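Local coordinates for protein bazooka, isoform C,LD29223p (Drosophila melanogaster, PDB 5OAK) that serves as a cell polarity protein, its first PDZ domain binding the PDZ-binding motif of Par-6 and the family probably binding phosphatidylinositol and phosphatidic acid, at residues Gly47-Asp52 with Val86-Gly91. Sequence-based numbering, arbitrary orientation. Where two conformers were deposited one is given.
Sequences GRLRRD and VRVLRG
Arg48 offers its carbonyl oxygen to Arg90, whose guanidinium takes it end-on with two nitrogens: NH1 to O is 2.9 Å and NH2 to O is 3.0 Å. The oxygen lies almost in the guanidinium plane; NH1 approaches in the carbonyl plane, whereas NH2 is tilted 27° from it. Arg48 is the first residue beyond helix 43-46 to leave helical phi/psi, and its positive phi closes a Schellman motif. The end of the Leu49 side chain reaches Val88, CD2 to CG1 3.8 Å, and both side chains also touch Leu9 of strand 7-12. In the first PDZ domain of Bazooka, the part of the fusion in which both segments lie, the contact thus ties the link between helix 43-46 and strand 54-58 to the end of the last strand, 83-89. Arg50 lays its guanidinium flat over that of Arg90, with centres 3.6 Å apart and planes at 17°, while Val88 CG2 sits above the opposite face of Arg90, displaced toward its rim. A bend at chi2 (-61°) brings the Arg90 guanidinium between them. The like charges are probably eased by Asp53, which forms a salt bridge with Arg90 NH1. A leucine in place of Arg90 would probably leave the Arg48 carbonyl oxygen with neither guanidinium donor and Arg50 without its stacking partner. Past Arg51, whose O receives a bond from a water that accepts from Gly91 N, Asp52 packs its CB 4.0 Å from Gly91 CA.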
loop_
_atom_site.group_PDB
_atom_site.type_symbol
_atom_site.label_atom_id
_atom_site.label_comp_id
_atom_site.label_asym_id
_atom_site.label_seq_id
_atom_site.Cartn_x
_atom_site.Cartn_y
_atom_site.Cartn_z
ATOM N N GLY A 47 -10.726 4.639 2.597
ATOM C CA GLY A 47 -10.707 3.599 1.580
ATOM C C GLY A 47 -10.752 2.188 2.135
ATOM O O GLY A 47 -10.702 1.224 1.355
ATOM N N ARG A 48 -10.889 2.071 3.451
ATOM C CA ARG A 48 -11.101 0.799 4.166
ATOM C C ARG A 48 -9.844 -0.042 4.329
ATOM O O ARG A 48 -9.924 -1.231 4.569
ATOM C CB ARG A 48 -12.221 -0.043 3.519
ATOM C CG ARG A 48 -13.511 0.765 3.301
ATOM C CD ARG A 48 -14.712 -0.179 3.003
ATOM N NE ARG A 48 -14.643 -1.419 3.794
ATOM C CZ ARG A 48 -15.271 -1.638 4.944
ATOM N NH1 ARG A 48 -15.101 -2.796 5.559
ATOM N NH2 ARG A 48 -16.074 -0.714 5.472
ATOM N N LEU A 49 -8.683 0.592 4.245
ATOM C CA LEU A 49 -7.431 -0.057 4.630
ATOM C C LEU A 49 -7.421 -0.269 6.147
ATOM O O LEU A 49 -7.869 0.607 6.919
ATOM C CB LEU A 49 -6.229 0.806 4.227
ATOM C CG LEU A 49 -5.673 0.612 2.836
ATOM C CD1 LEU A 49 -4.545 1.592 2.668
ATOM C CD2 LEU A 49 -5.093 -0.784 2.575
ATOM N N ARG A 50 -6.896 -1.402 6.588
ATOM C CA ARG A 50 -6.814 -1.752 8.010
ATOM C C ARG A 50 -5.470 -2.345 8.374
ATOM O O ARG A 50 -4.803 -2.959 7.532
ATOM C CB ARG A 50 -7.903 -2.738 8.371
ATOM C CG ARG A 50 -9.270 -2.121 8.216
ATOM C CD ARG A 50 -10.280 -2.813 9.023
ATOM N NE ARG A 50 -10.666 -4.049 8.381
ATOM C CZ ARG A 50 -11.621 -4.157 7.464
ATOM N NH1 ARG A 50 -12.287 -3.080 7.053
ATOM N NH2 ARG A 50 -11.909 -5.356 6.971
ATOM N N ARG A 51 -5.080 -2.159 9.635
ATOM C CA ARG A 51 -3.908 -2.824 10.181
ATOM C C ARG A 51 -3.943 -4.333 9.856
ATOM O O ARG A 51 -5.007 -4.974 9.924
ATOM C CB ARG A 51 -3.824 -2.589 11.685
ATOM C CG ARG A 51 -2.654 -3.319 12.336
ATOM C CD ARG A 51 -2.482 -2.956 13.808
ATOM N NE ARG A 51 -1.564 -3.882 14.483
ATOM C CZ ARG A 51 -0.223 -3.825 14.458
ATOM N NH1 ARG A 51 0.425 -2.869 13.775
ATOM N NH2 ARG A 51 0.476 -4.738 15.137
ATOM N N ASP A 52 -2.775 -4.874 9.513
ATOM C CA ASP A 52 -2.581 -6.285 9.132
ATOM C C ASP A 52 -3.130 -6.666 7.731
ATOM O O ASP A 52 -2.977 -7.819 7.322
ATOM C CB ASP A 52 -3.148 -7.238 10.210
ATOM C CG ASP A 52 -2.393 -7.147 11.529
ATOM O OD1 ASP A 52 -1.155 -6.996 11.505
ATOM O OD2 ASP A 52 -3.052 -7.215 12.596
ATOM N N VAL A 86 -5.967 -0.577 -4.690
ATOM C CA VAL A 86 -5.062 -1.393 -3.875
ATOM C C VAL A 86 -5.707 -2.715 -3.579
ATOM O O VAL A 86 -6.816 -2.755 -3.026
ATOM C CB VAL A 86 -4.780 -0.624 -2.552
ATOM C CG1 VAL A 86 -3.787 -1.363 -1.678
ATOM C CG2 VAL A 86 -4.255 0.780 -2.869
ATOM N N ARG A 87 -5.068 -3.811 -3.953
ATOM C CA ARG A 87 -5.663 -5.114 -3.681
ATOM C C ARG A 87 -5.060 -5.686 -2.416
ATOM O O ARG A 87 -3.816 -5.729 -2.301
ATOM C CB ARG A 87 -5.423 -6.081 -4.863
ATOM C CG ARG A 87 -6.119 -7.402 -4.628
ATOM C CD ARG A 87 -6.199 -8.221 -5.957
ATOM N NE ARG A 87 -4.884 -8.502 -6.513
ATOM C CZ ARG A 87 -4.099 -9.538 -6.200
ATOM N NH1 ARG A 87 -4.497 -10.426 -5.282
ATOM N NH2 ARG A 87 -2.879 -9.658 -6.799
ATOM N N VAL A 88 -5.910 -6.060 -1.445
ATOM C CA VAL A 88 -5.400 -6.531 -0.164
ATOM C C VAL A 88 -5.951 -7.925 0.220
ATOM O O VAL A 88 -7.057 -8.284 -0.165
ATOM C CB VAL A 88 -5.708 -5.533 1.015
ATOM C CG1 VAL A 88 -5.150 -4.148 0.706
ATOM C CG2 VAL A 88 -7.200 -5.452 1.306
ATOM N N LEU A 89 -5.172 -8.655 1.015
ATOM C CA LEU A 89 -5.700 -9.765 1.809
ATOM C C LEU A 89 -5.861 -9.281 3.224
ATOM O O LEU A 89 -4.904 -8.736 3.795
ATOM C CB LEU A 89 -4.736 -10.953 1.799
ATOM C CG LEU A 89 -4.702 -11.812 0.570
ATOM C CD1 LEU A 89 -3.656 -12.945 0.728
ATOM C CD2 LEU A 89 -6.109 -12.388 0.303
ATOM N N ARG A 90 -7.023 -9.505 3.820
ATOM C CA ARG A 90 -7.254 -9.036 5.187
ATOM C C ARG A 90 -6.485 -9.907 6.183
ATOM O O ARG A 90 -6.293 -11.081 5.922
ATOM C CB ARG A 90 -8.739 -9.086 5.503
ATOM C CG ARG A 90 -9.591 -8.197 4.612
ATOM C CD ARG A 90 -9.210 -6.761 4.756
ATOM N NE ARG A 90 -10.237 -5.890 4.177
ATOM C CZ ARG A 90 -10.177 -4.571 4.234
ATOM N NH1 ARG A 90 -9.098 -4.020 4.789
ATOM N NH2 ARG A 90 -11.154 -3.804 3.721
ATOM N N GLY A 91 -6.082 -9.334 7.323
ATOM C CA GLY A 91 -5.333 -10.057 8.343
ATOM C C GLY A 91 -6.138 -11.073 9.127
ATOM O O GLY A 91 -7.352 -11.157 8.959
HETATM O O HOH W 1 -6.611 -6.466 7.963
#